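Local coordinates for protein 2,3-dimethylmalate lyase (Aspergillus niger, PDB 3FA4) that belongs to the phosphoenolpyruvate phosphomutase family of TIM-barrel proteins and binds a magnesium ion, at residues A85-G90 and A110-E115; I155-R160 and G183-F188; P23-G28 and D40-T45; I114-Q119 and D135-R140. All coordinates share one frame; numbering follows the deposited sequence.

Contact 1: A85-G90 and A110-E115; sequences ADADTG and AAFHIE. With MG (magnesium ion), chain N.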
loop_
_atom_site.group_PDB
_atom_site.type_symbol
_atom_site.label_atom_id
_atom_site.label_comp_id
_atom_site.label_asym_id
_atom_site.label_seq_id
_atom_site.Cartn_x
_atom_site.Cartn_y
_atom_site.Cartn_z
ATOM N N ALA B 85 6.164 -10.516 -15.773
ATOM C CA ALA B 85 6.424 -10.305 -14.370
ATOM C C ALA B 85 6.650 -11.587 -13.548
ATOM O O ALA B 85 5.924 -12.551 -13.645
ATOM C CB ALA B 85 5.289 -9.549 -13.780
ATOM N N ASP B 86 7.635 -11.591 -12.660
ATOM C CA ASP B 86 7.749 -12.727 -11.719
ATOM C C ASP B 86 6.418 -12.771 -10.904
ATOM O O ASP B 86 5.810 -11.690 -10.730
ATOM C CB ASP B 86 9.010 -12.557 -10.890
ATOM C CG ASP B 86 9.183 -13.634 -9.882
ATOM O OD1 ASP B 86 8.596 -14.751 -10.022
ATOM O OD2 ASP B 86 9.892 -13.372 -8.882
ATOM N N ALA B 87 5.893 -13.966 -10.524
ATOM C CA ALA B 87 4.728 -14.070 -9.615
ATOM C C ALA B 87 4.974 -15.195 -8.614
ATOM O O ALA B 87 4.027 -15.707 -8.002
ATOM C CB ALA B 87 3.381 -14.336 -10.355
ATOM N N ASP B 88 6.248 -15.599 -8.477
ATOM C CA ASP B 88 6.644 -16.614 -7.525
ATOM C C ASP B 88 5.736 -17.849 -7.578
ATOM O O ASP B 88 5.641 -18.472 -8.623
ATOM C CB ASP B 88 6.732 -16.008 -6.142
ATOM C CG ASP B 88 7.704 -14.830 -6.100
ATOM O OD1 ASP B 88 8.804 -14.916 -6.695
ATOM O OD2 ASP B 88 7.355 -13.779 -5.520
ATOM N N THR B 89 5.051 -18.194 -6.493
ATOM C CA THR B 89 4.265 -19.433 -6.454
ATOM C C THR B 89 2.792 -19.044 -6.431
ATOM O O THR B 89 1.905 -19.869 -6.138
ATOM C CB THR B 89 4.694 -20.340 -5.274
ATOM O OG1 THR B 89 4.250 -19.811 -4.007
ATOM C CG2 THR B 89 6.250 -20.469 -5.242
ATOM N N GLY B 90 2.519 -17.760 -6.696
ATOM C CA GLY B 90 1.124 -17.282 -6.638
ATOM C C GLY B 90 0.592 -16.912 -5.275
ATOM O O GLY B 90 -0.575 -16.639 -5.154
ATOM N N ALA B 110 1.443 -8.240 -19.059
ATOM C CA ALA B 110 1.263 -9.138 -20.208
ATOM C C ALA B 110 1.422 -10.680 -19.960
ATOM O O ALA B 110 0.791 -11.478 -20.641
ATOM C CB ALA B 110 2.102 -8.682 -21.399
ATOM N N ALA B 111 2.290 -11.085 -19.058
ATOM C CA ALA B 111 2.527 -12.478 -18.771
ATOM C C ALA B 111 3.086 -12.533 -17.349
ATOM O O ALA B 111 3.617 -11.554 -16.901
ATOM C CB ALA B 111 3.555 -13.043 -19.751
ATOM N N PHE B 112 2.961 -13.650 -16.644
ATOM C CA PHE B 112 3.642 -13.796 -15.327
ATOM C C PHE B 112 4.073 -15.223 -15.205
ATOM O O PHE B 112 3.397 -16.097 -15.715
ATOM C CB PHE B 112 2.712 -13.447 -14.132
ATOM C CG PHE B 112 1.409 -14.201 -14.099
ATOM C CD1 PHE B 112 1.298 -15.398 -13.414
ATOM C CD2 PHE B 112 0.285 -13.699 -14.711
ATOM C CE1 PHE B 112 0.073 -16.077 -13.340
ATOM C CE2 PHE B 112 -0.930 -14.378 -14.676
ATOM C CZ PHE B 112 -1.037 -15.568 -13.980
ATOM N N HIS B 113 5.206 -15.505 -14.592
ATOM C CA HIS B 113 5.436 -16.939 -14.340
ATOM C C HIS B 113 5.057 -17.439 -12.939
ATOM O O HIS B 113 5.214 -16.723 -12.004
ATOM C CB HIS B 113 6.847 -17.444 -14.740
ATOM C CG HIS B 113 7.978 -16.601 -14.248
ATOM N ND1 HIS B 113 8.465 -16.673 -12.944
ATOM C CD2 HIS B 113 8.750 -15.691 -14.892
ATOM C CE1 HIS B 113 9.472 -15.820 -12.804
ATOM N NE2 HIS B 113 9.669 -15.214 -13.970
ATOM N N ILE B 114 4.628 -18.700 -12.851
ATOM C CA ILE B 114 4.286 -19.404 -11.574
ATOM C C ILE B 114 5.049 -20.744 -11.472
ATOM O O ILE B 114 5.073 -21.505 -12.431
ATOM C CB ILE B 114 2.730 -19.594 -11.448
ATOM C CG1 ILE B 114 2.158 -18.428 -10.661
ATOM C CG2 ILE B 114 2.328 -20.902 -10.728
ATOM C CD1 ILE B 114 0.790 -18.453 -10.667
ATOM N N GLU B 115 5.714 -20.976 -10.347
ATOM C CA GLU B 115 6.650 -22.096 -10.204
ATOM C C GLU B 115 6.184 -23.189 -9.220
ATOM O O GLU B 115 5.127 -23.030 -8.532
ATOM C CB GLU B 115 8.070 -21.591 -9.847
ATOM C CG GLU B 115 8.180 -20.965 -8.497
ATOM C CD GLU B 115 9.345 -19.953 -8.332
ATOM O OE1 GLU B 115 9.351 -18.900 -8.983
ATOM O OE2 GLU B 115 10.209 -20.143 -7.417
HETATM MG MG MG N . 10.632 -15.067 -7.588
HETATM O O HOH W 1 10.305 -16.527 -8.906
HETATM O O HOH W 2 11.149 -13.469 -6.458
HETATM O O HOH W 3 12.669 -14.818 -8.529
#
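The backbone around A85 runs parallel to that around F112: A85 N gives a nearly straight bond to A111 O, and H113 N returns one to A85 O at 3.2 Å. After the paired residues a type II' turn from A87 to G90 keeps the first chain beside the second. A87 N to H113 O is a weak bond, bent to 128°, whereas E115 N reaches D88 O at 3.0 Å. D86 and H113 lie on one face of the sheet. A chi1 of 178° swings the D86 carboxylate away from its own N and carries it past the imidazole. D86 CA packs over the H113 ring as a CH-pi contact, and D86 OD1 lies 3.1 Å from H113 CE1. H113 NE2 bonds to Y43 OH, on strand 42-44 beyond strand 83-86. This is a beta-alpha-beta unit of the TIM barrel: strand 83-86, helix 94-107 and strand 111-114, with a metal site at the C-terminal strand ends. D86 OD2 (2.3 Å) and D88 OD1 (2.0 Å) both bind the magnesium ion, and three waters add to its shell. D86 OD1 also accepts from D88 N in an Asx turn, which helps fix the carboxylate. One metal-bound water donates to D86 OD1 and to E115 OE1, so it bridges two carboxylates that would otherwise probably repel. The other oxygen of E115 has Q117 as its partner. A87 CB, in the turn, meets F112 CD1 at 3.9 Å. A85 and A87 also touch Y104 of helix 94-107.

Contact 2: I155-R160 and G183-F188; sequences IVVIAR and GADVGF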
loop_
_atom_site.group_PDB
_atom_site.type_symbol
_atom_site.label_atom_id
_atom_site.label_comp_id
_atom_site.label_asym_id
_atom_site.label_seq_id
_atom_site.Cartn_x
_atom_site.Cartn_y
_atom_site.Cartn_z
ATOM N N ILE B 155 -4.017 -12.402 -20.280
ATOM C CA ILE B 155 -2.726 -12.497 -19.647
ATOM C C ILE B 155 -2.158 -13.899 -20.008
ATOM O O ILE B 155 -2.905 -14.862 -20.043
ATOM C CB ILE B 155 -2.818 -12.190 -18.079
ATOM C CG1 ILE B 155 -1.405 -11.865 -17.507
ATOM C CG2 ILE B 155 -3.529 -13.310 -17.370
ATOM C CD1 ILE B 155 -1.373 -11.265 -16.164
ATOM N N VAL B 156 -0.852 -13.959 -20.310
ATOM C CA VAL B 156 -0.077 -15.144 -20.702
ATOM C C VAL B 156 0.457 -15.892 -19.454
ATOM O O VAL B 156 1.186 -15.341 -18.682
ATOM C CB VAL B 156 1.044 -14.702 -21.761
ATOM C CG1 VAL B 156 2.126 -15.755 -21.997
ATOM C CG2 VAL B 156 0.401 -14.336 -23.105
ATOM N N VAL B 157 0.034 -17.131 -19.243
ATOM C CA VAL B 157 0.491 -17.942 -18.124
ATOM C C VAL B 157 1.768 -18.701 -18.477
ATOM O O VAL B 157 1.788 -19.555 -19.364
ATOM C CB VAL B 157 -0.624 -18.891 -17.576
ATOM C CG1 VAL B 157 -0.146 -19.571 -16.349
ATOM C CG2 VAL B 157 -1.854 -18.054 -17.178
ATOM N N ILE B 158 2.858 -18.343 -17.815
ATOM C CA ILE B 158 4.098 -19.073 -18.001
ATOM C C ILE B 158 4.248 -20.079 -16.877
ATOM O O ILE B 158 4.098 -19.671 -15.750
ATOM C CB ILE B 158 5.303 -18.152 -18.092
ATOM C CG1 ILE B 158 5.016 -16.997 -19.104
ATOM C CG2 ILE B 158 6.508 -19.002 -18.434
ATOM C CD1 ILE B 158 6.161 -16.048 -19.451
ATOM N N ALA B 159 4.483 -21.369 -17.202
ATOM C CA ALA B 159 4.682 -22.446 -16.236
ATOM C C ALA B 159 6.190 -22.671 -16.040
ATOM O O ALA B 159 6.893 -23.081 -16.929
ATOM C CB ALA B 159 3.960 -23.748 -16.698
ATOM N N ARG B 160 6.694 -22.330 -14.869
ATOM C CA ARG B 160 8.070 -22.533 -14.521
ATOM C C ARG B 160 8.231 -23.765 -13.622
ATOM O O ARG B 160 7.384 -24.050 -12.759
ATOM C CB ARG B 160 8.557 -21.278 -13.795
ATOM C CG ARG B 160 9.922 -21.411 -13.260
ATOM C CD ARG B 160 10.341 -20.150 -12.672
ATOM N NE ARG B 160 11.253 -20.393 -11.574
ATOM C CZ ARG B 160 12.197 -19.550 -11.179
ATOM N NH1 ARG B 160 12.341 -18.383 -11.769
ATOM N NH2 ARG B 160 12.971 -19.878 -10.164
ATOM N N GLY B 183 -3.324 -25.917 -19.346
ATOM C CA GLY B 183 -3.595 -24.667 -20.009
ATOM C C GLY B 183 -2.506 -23.597 -20.096
ATOM O O GLY B 183 -2.713 -22.597 -20.771
ATOM N N ALA B 184 -1.368 -23.770 -19.413
ATOM C CA ALA B 184 -0.291 -22.754 -19.412
ATOM C C ALA B 184 0.148 -22.467 -20.857
ATOM O O ALA B 184 0.095 -23.366 -21.733
ATOM C CB ALA B 184 0.909 -23.226 -18.579
ATOM N N ASP B 185 0.603 -21.232 -21.104
ATOM C CA ASP B 185 0.855 -20.810 -22.503
ATOM C C ASP B 185 2.346 -20.967 -22.922
ATOM O O ASP B 185 2.692 -21.041 -24.113
ATOM C CB ASP B 185 0.415 -19.345 -22.726
ATOM C CG ASP B 185 -1.022 -19.087 -22.329
ATOM O OD1 ASP B 185 -1.901 -19.569 -23.046
ATOM O OD2 ASP B 185 -1.291 -18.343 -21.334
ATOM N N VAL B 186 3.219 -20.981 -21.937
ATOM C CA VAL B 186 4.657 -20.998 -22.180
ATOM C C VAL B 186 5.276 -21.879 -21.121
ATOM O O VAL B 186 4.794 -21.894 -19.927
ATOM C CB VAL B 186 5.255 -19.560 -22.055
ATOM C CG1 VAL B 186 6.736 -19.542 -22.303
ATOM C CG2 VAL B 186 4.508 -18.595 -22.999
ATOM N N GLY B 187 6.321 -22.611 -21.513
ATOM C CA GLY B 187 7.154 -23.328 -20.523
ATOM C C GLY B 187 8.508 -22.743 -20.197
ATOM O O GLY B 187 9.202 -22.256 -21.060
ATOM N N PHE B 188 8.953 -22.908 -18.951
ATOM C CA PHE B 188 10.141 -22.193 -18.426
ATOM C C PHE B 188 10.894 -23.231 -17.559
ATOM O O PHE B 188 10.500 -23.477 -16.409
ATOM C CB PHE B 188 9.583 -20.988 -17.590
ATOM C CG PHE B 188 10.646 -20.128 -16.821
ATOM C CD1 PHE B 188 10.288 -18.898 -16.296
ATOM C CD2 PHE B 188 11.948 -20.506 -16.695
ATOM C CE1 PHE B 188 11.193 -18.101 -15.651
ATOM C CE2 PHE B 188 12.813 -19.732 -16.033
ATOM C CZ PHE B 188 12.426 -18.522 -15.491
#
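Strands 156-161 and 186-189 are parallel neighbours in the TIM-barrel sheet, and helices 164-167 and 169-181 lie between them in the chain. At the start, D185 extends the pairing with its side chain. D185 CG is anti to its own carbonyl carbon (chi1 -54°), and this brings OD2 to V157 N at 2.8 Å through its anti lone pair. V157 O accepts two bonds, one from D185 N at 2.7 Å and a longer one from V186 N. V157 is thus gripped at both its N-H and its C=O. The other oxygen, D185 OD1, forms a salt bridge with R10. Further on, A159 N to V186 O is a nearly straight bond of 2.8 Å. F188 N to A159 O is weak. I158, V186, R160 and F188 share one face of the sheet. I158 and V186 lie side by side, and I158 CG2 also touches F188 CB and the edge of the F188 ring. R160 runs alongside F188 and lays its CD over one face of the ring, 3.8 Å from the ring centroid. The guanidinium is turned 59° from the ring plane, with R160 NH1 near F188 CZ at 3.7 Å. Its NH2 makes a salt bridge with D162. A159, on the opposite face, has its CB 3.6 Å from A184 CB. G183, with positive phi, follows the preceding helix and closes it in a Schellman motif. Y137 of helix 134-151 packs on A159 and I141 on A184, L211 of strand 211-213 touches I158, V186 and F188, and strand 111-114 pairs along the far edge of strand 156-161.

Contact 3: P23-G28 and D40-T45; sequences PGVYDG and DALYMT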
loop_
_atom_site.group_PDB
_atom_site.type_symbol
_atom_site.label_atom_id
_atom_site.label_comp_id
_atom_site.label_asym_id
_atom_site.label_seq_id
_atom_site.Cartn_x
_atom_site.Cartn_y
_atom_site.Cartn_z
ATOM N N PRO B 23 14.692 -7.441 -21.394
ATOM C CA PRO B 23 15.645 -7.250 -20.338
ATOM C C PRO B 23 15.012 -7.184 -18.977
ATOM O O PRO B 23 13.868 -6.676 -18.806
ATOM C CB PRO B 23 16.338 -5.933 -20.739
ATOM C CG PRO B 23 15.363 -5.252 -21.431
ATOM C CD PRO B 23 14.690 -6.261 -22.277
ATOM N N GLY B 24 15.759 -7.659 -17.995
ATOM C CA GLY B 24 15.238 -7.641 -16.633
ATOM C C GLY B 24 15.345 -6.242 -16.040
ATOM O O GLY B 24 16.447 -5.644 -15.961
ATOM N N VAL B 25 14.196 -5.709 -15.638
ATOM C CA VAL B 25 14.068 -4.435 -14.928
ATOM C C VAL B 25 13.384 -4.642 -13.550
ATOM O O VAL B 25 12.827 -5.699 -13.279
ATOM C CB VAL B 25 13.370 -3.356 -15.758
ATOM C CG1 VAL B 25 14.075 -3.161 -17.058
ATOM C CG2 VAL B 25 11.826 -3.567 -15.832
ATOM N N TYR B 26 13.510 -3.671 -12.658
ATOM C CA TYR B 26 13.151 -3.892 -11.232
ATOM C C TYR B 26 12.511 -2.672 -10.537
ATOM O O TYR B 26 12.164 -2.734 -9.367
ATOM C CB TYR B 26 14.355 -4.398 -10.438
ATOM C CG TYR B 26 15.495 -3.420 -10.359
ATOM C CD1 TYR B 26 16.503 -3.388 -11.315
ATOM C CD2 TYR B 26 15.557 -2.517 -9.335
ATOM C CE1 TYR B 26 17.532 -2.421 -11.236
ATOM C CE2 TYR B 26 16.538 -1.583 -9.275
ATOM C CZ TYR B 26 17.536 -1.555 -10.228
ATOM O OH TYR B 26 18.490 -0.614 -10.057
ATOM N N ASP B 27 12.347 -1.584 -11.301
ATOM C CA ASP B 27 11.894 -0.301 -10.792
ATOM C C ASP B 27 11.577 0.696 -11.930
ATOM O O ASP B 27 11.738 0.392 -13.131
ATOM C CB ASP B 27 12.872 0.263 -9.723
ATOM C CG ASP B 27 14.099 0.978 -10.297
ATOM O OD1 ASP B 27 14.574 0.704 -11.444
ATOM O OD2 ASP B 27 14.657 1.818 -9.543
ATOM N N GLY B 28 11.126 1.884 -11.559
ATOM C CA GLY B 28 10.761 2.877 -12.552
ATOM C C GLY B 28 11.893 3.254 -13.453
ATOM O O GLY B 28 11.705 3.312 -14.648
ATOM N N ASP B 40 11.366 -3.833 -26.900
ATOM C CA ASP B 40 9.915 -4.017 -27.114
ATOM C C ASP B 40 9.213 -4.947 -26.090
ATOM O O ASP B 40 8.097 -5.428 -26.364
ATOM C CB ASP B 40 9.633 -4.648 -28.445
ATOM C CG ASP B 40 9.884 -3.731 -29.602
ATOM O OD1 ASP B 40 9.729 -2.473 -29.524
ATOM O OD2 ASP B 40 10.205 -4.314 -30.667
ATOM N N ALA B 41 9.889 -5.232 -24.978
ATOM C CA ALA B 41 9.353 -6.080 -23.929
ATOM C C ALA B 41 10.239 -5.885 -22.721
ATOM O O ALA B 41 11.417 -5.602 -22.875
ATOM C CB ALA B 41 9.369 -7.541 -24.374
ATOM N N LEU B 42 9.676 -6.008 -21.517
ATOM C CA LEU B 42 10.476 -5.931 -20.329
ATOM C C LEU B 42 10.139 -7.139 -19.444
ATOM O O LEU B 42 9.111 -7.798 -19.616
ATOM C CB LEU B 42 10.203 -4.648 -19.580
ATOM C CG LEU B 42 10.233 -3.288 -20.240
ATOM C CD1 LEU B 42 9.465 -2.307 -19.390
ATOM C CD2 LEU B 42 11.711 -2.819 -20.574
ATOM N N TYR B 43 11.034 -7.435 -18.508
ATOM C CA TYR B 43 10.818 -8.511 -17.598
ATOM C C TYR B 43 10.976 -7.927 -16.220
ATOM O O TYR B 43 12.054 -7.459 -15.931
ATOM C CB TYR B 43 11.850 -9.668 -17.835
ATOM C CG TYR B 43 11.821 -10.693 -16.772
ATOM C CD1 TYR B 43 10.701 -11.521 -16.579
ATOM C CD2 TYR B 43 12.858 -10.778 -15.882
ATOM C CE1 TYR B 43 10.643 -12.449 -15.538
ATOM C CE2 TYR B 43 12.807 -11.693 -14.801
ATOM C CZ TYR B 43 11.718 -12.498 -14.637
ATOM O OH TYR B 43 11.760 -13.375 -13.598
ATOM N N MET B 44 9.943 -8.006 -15.368
ATOM C CA MET B 44 10.095 -7.610 -13.959
ATOM C C MET B 44 10.644 -8.703 -13.160
ATOM O O MET B 44 9.945 -9.692 -12.894
ATOM C CB MET B 44 8.767 -7.206 -13.340
ATOM C CG MET B 44 8.929 -6.603 -11.997
ATOM S SD MET B 44 7.404 -6.352 -11.117
ATOM C CE MET B 44 7.236 -7.969 -10.269
ATOM N N THR B 45 11.877 -8.544 -12.710
ATOM C CA THR B 45 12.513 -9.567 -11.897
ATOM C C THR B 45 12.065 -9.484 -10.426
ATOM O O THR B 45 11.980 -8.382 -9.846
ATOM C CB THR B 45 14.057 -9.423 -11.997
ATOM O OG1 THR B 45 14.703 -10.109 -10.922
ATOM C CG2 THR B 45 14.498 -7.947 -11.906
#
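A chi1 of 162° turns T45 OG1 away from its own N and leaves CG2 between N and the carbonyl carbon, facing the other strand. There T45 CG2 lies 3.1 Å from V25 O and also touches Y26 CB. OG1 is sent to the helix that follows, where T45 is the N-cap and bonds to G48 N. Y43 is extended at its first torsion too (170°), and its ring passes beside G24. G24 CA sits near the ring plane at its edge, 4.0 Å from Y43 CD2. The backbones pair in parallel. Y43 N reaches P23 O at 2.9 Å from above the carbonyl plane, 38° out of it. V25 N to Y43 O, at 2.8 Å, and T45 N to V25 O are much closer to the axis of their carbonyls. These strands belong to the first beta-alpha-beta unit of the TIM barrel: strand 20-25, helix 28-37 and strand 42-44. V25 and M44 point to the face opposite that of Y43. V25 CG2 packs on L42 CB at 4.2 Å, and A34 of helix 28-37 and I74 of helix 64-75 cover both residues. At the start of the pairing P23 CD comes to A41 O at 3.4 Å. The far end of Y43 leads to the metal side of the barrel, toward H113. After V25 the chain turns into the next helix with D27 as N-cap. Its OD2 bonds to S52 OG of the second subunit, and Y26 packs against M250 of that subunit.

Contact 4: I114-Q119 and D135-R140; sequences IEDQVQ and DTYVTR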
loop_
_atom_site.group_PDB
_atom_site.type_symbol
_atom_site.label_atom_id
_atom_site.label_comp_id
_atom_site.label_asym_id
_atom_site.label_seq_id
_atom_site.Cartn_x
_atom_site.Cartn_y
_atom_site.Cartn_z
ATOM N N ILE B 114 4.628 -18.700 -12.851
ATOM C CA ILE B 114 4.286 -19.404 -11.574
ATOM C C ILE B 114 5.049 -20.744 -11.472
ATOM O O ILE B 114 5.073 -21.505 -12.431
ATOM C CB ILE B 114 2.730 -19.594 -11.448
ATOM C CG1 ILE B 114 2.158 -18.428 -10.661
ATOM C CG2 ILE B 114 2.328 -20.902 -10.728
ATOM C CD1 ILE B 114 0.790 -18.453 -10.667
ATOM N N GLU B 115 5.714 -20.976 -10.347
ATOM C CA GLU B 115 6.650 -22.096 -10.204
ATOM C C GLU B 115 6.184 -23.189 -9.220
ATOM O O GLU B 115 5.127 -23.030 -8.532
ATOM C CB GLU B 115 8.070 -21.591 -9.847
ATOM C CG GLU B 115 8.180 -20.965 -8.497
ATOM C CD GLU B 115 9.345 -19.953 -8.332
ATOM O OE1 GLU B 115 9.351 -18.900 -8.983
ATOM O OE2 GLU B 115 10.209 -20.143 -7.417
ATOM N N ASP B 116 6.945 -24.304 -9.162
ATOM C CA ASP B 116 6.528 -25.512 -8.420
ATOM C C ASP B 116 7.168 -25.646 -6.992
ATOM O O ASP B 116 7.054 -26.687 -6.325
ATOM C CB ASP B 116 6.732 -26.764 -9.288
ATOM C CG ASP B 116 8.118 -26.860 -9.844
ATOM O OD1 ASP B 116 8.889 -25.884 -9.681
ATOM O OD2 ASP B 116 8.445 -27.895 -10.437
ATOM N N GLN B 117 7.786 -24.557 -6.541
ATOM C CA GLN B 117 8.380 -24.497 -5.227
ATOM C C GLN B 117 7.320 -24.318 -4.149
ATOM O O GLN B 117 6.154 -24.023 -4.446
ATOM C CB GLN B 117 9.430 -23.379 -5.143
ATOM C CG GLN B 117 10.647 -23.589 -6.049
ATOM C CD GLN B 117 11.860 -22.811 -5.563
ATOM O OE1 GLN B 117 12.553 -23.237 -4.673
ATOM N NE2 GLN B 117 12.116 -21.683 -6.160
ATOM N N VAL B 118 7.735 -24.566 -2.908
ATOM C CA VAL B 118 6.911 -24.328 -1.728
ATOM C C VAL B 118 6.922 -22.816 -1.492
ATOM O O VAL B 118 7.882 -22.118 -1.855
ATOM C CB VAL B 118 7.432 -25.086 -0.501
ATOM C CG1 VAL B 118 6.570 -24.787 0.699
ATOM C CG2 VAL B 118 7.333 -26.552 -0.735
ATOM N N GLN B 119 5.823 -22.306 -0.940
ATOM C CA GLN B 119 5.712 -20.887 -0.726
ATOM C C GLN B 119 6.904 -20.364 0.072
ATOM O O GLN B 119 7.562 -19.389 -0.372
ATOM C CB GLN B 119 4.440 -20.562 0.032
ATOM C CG GLN B 119 4.086 -19.094 -0.050
ATOM C CD GLN B 119 2.679 -18.870 0.453
ATOM O OE1 GLN B 119 1.916 -19.858 0.679
ATOM N NE2 GLN B 119 2.290 -17.573 0.600
ATOM N N ASP B 135 0.855 -32.590 -8.488
ATOM C CA ASP B 135 -0.602 -32.344 -8.324
ATOM C C ASP B 135 -0.912 -30.958 -7.824
ATOM O O ASP B 135 -1.663 -30.197 -8.447
ATOM C CB ASP B 135 -1.211 -33.349 -7.355
ATOM C CG ASP B 135 -1.786 -34.590 -8.060
ATOM O OD1 ASP B 135 -1.487 -34.832 -9.270
ATOM O OD2 ASP B 135 -2.566 -35.325 -7.409
ATOM N N THR B 136 -0.312 -30.616 -6.689
ATOM C CA THR B 136 -0.385 -29.285 -6.136
ATOM C C THR B 136 0.114 -28.191 -7.057
ATOM O O THR B 136 -0.460 -27.107 -7.035
ATOM C CB THR B 136 0.345 -29.202 -4.768
ATOM O OG1 THR B 136 -0.244 -30.145 -3.834
ATOM C CG2 THR B 136 0.188 -27.785 -4.207
ATOM N N TYR B 137 1.170 -28.442 -7.829
ATOM C CA TYR B 137 1.670 -27.508 -8.856
ATOM C C TYR B 137 0.664 -27.227 -9.980
ATOM O O TYR B 137 0.477 -26.091 -10.405
ATOM C CB TYR B 137 2.956 -28.077 -9.459
ATOM C CG TYR B 137 3.535 -27.331 -10.664
ATOM C CD1 TYR B 137 3.795 -25.966 -10.615
ATOM C CD2 TYR B 137 3.893 -28.015 -11.804
ATOM C CE1 TYR B 137 4.297 -25.278 -11.711
ATOM C CE2 TYR B 137 4.440 -27.351 -12.906
ATOM C CZ TYR B 137 4.628 -25.989 -12.862
ATOM O OH TYR B 137 5.241 -25.383 -13.901
ATOM N N VAL B 138 0.042 -28.280 -10.497
ATOM C CA VAL B 138 -0.940 -28.177 -11.598
ATOM C C VAL B 138 -2.162 -27.492 -11.054
ATOM O O VAL B 138 -2.868 -26.815 -11.771
ATOM C CB VAL B 138 -1.389 -29.596 -12.099
ATOM C CG1 VAL B 138 -2.511 -29.505 -13.127
ATOM C CG2 VAL B 138 -0.204 -30.387 -12.628
ATOM N N THR B 139 -2.398 -27.657 -9.760
ATOM C CA THR B 139 -3.457 -26.916 -9.086
ATOM C C THR B 139 -3.305 -25.381 -9.169
ATOM O O THR B 139 -4.295 -24.680 -9.214
ATOM C CB THR B 139 -3.547 -27.414 -7.667
ATOM O OG1 THR B 139 -4.426 -28.535 -7.651
ATOM C CG2 THR B 139 -3.994 -26.367 -6.703
ATOM N N ARG B 140 -2.071 -24.878 -9.188
ATOM C CA ARG B 140 -1.805 -23.446 -9.263
ATOM C C ARG B 140 -1.971 -23.043 -10.697
ATOM O O ARG B 140 -2.595 -22.032 -10.982
ATOM C CB ARG B 140 -0.403 -23.140 -8.808
ATOM C CG ARG B 140 -0.071 -23.680 -7.409
ATOM C CD ARG B 140 1.406 -23.423 -7.117
ATOM N NE ARG B 140 1.744 -23.642 -5.710
ATOM C CZ ARG B 140 2.979 -23.812 -5.279
ATOM N NH1 ARG B 140 4.001 -23.738 -6.165
ATOM N NH2 ARG B 140 3.198 -23.982 -3.973
#
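The ring of Y137 lies under D116, with D116 CB over one face as a CH-pi contact. D116 CB is 3.6 Å from the centroid of the Y137 ring and displaced toward the rim, nearest to Y137 CD1. This is a beta-to-alpha loop of the TIM barrel: segment 114-119 leaves strand 111-114 and rests on helix 134-151. The helix offers Y137 and R140, one turn apart. With chi1 at 173° the Y137 ring reaches out from the helix and slides beneath the loop. I114 O lies in the ring plane at its edge, 3.9 Å from Y137 CE1. The hydroxyl of Y137 forms a weak bond with R160 O. The D116 carboxylate extends beyond the ring: OD2 makes a salt bridge with R175 and bonds to T161 OG1, and OD1 accepts from D162 N. These partners hold the carboxylate, while CB carries the contact with the tyrosine. R140 is extended from CG to NE and reaches across to the loop backbone. Its CB touches I114 CG2 at 4.0 Å, and V97 of helix 94-107 packs against both residues. The guanidinium ends among carbonyls rather than carboxylates. NH1 gives a short but bent, weak bond to E115 O. The Q117 side chain points away from the helix, and Q117 NE2 donates to E115 OE2 at 2.8 Å, which probably helps to place that glutamate near the magnesium ion. R140 grips Q117 O end-on with two nitrogens, NH1 at 2.8 Å and NH2 at 3.0 Å, and the oxygen lies 2° out of the guanidinium plane.

From the N terminus, contact 3 closes first, joining strands 20-25 and 42-44 around helix 28-37. Contact 1 follows, closing the unit around helix 94-107. Contact 4 opens on the residues where contact 1 ends, sharing I114 and E115. It leaves the sheet at I114 and packs the following loop on helix 134-151. Contact 2 comes last, pairing strands 156-161 and 186-189. No contact nests inside another. Contacts 1, 2 and 3 lie in one parallel sheet: D86 N bonds to M44 O, and A110 O to V156 N. Contact 4 touches contact 2 through Y137 and contact 1 through T89. Contacts 3 and 4 are farthest apart, their centres about 24 Å from each other.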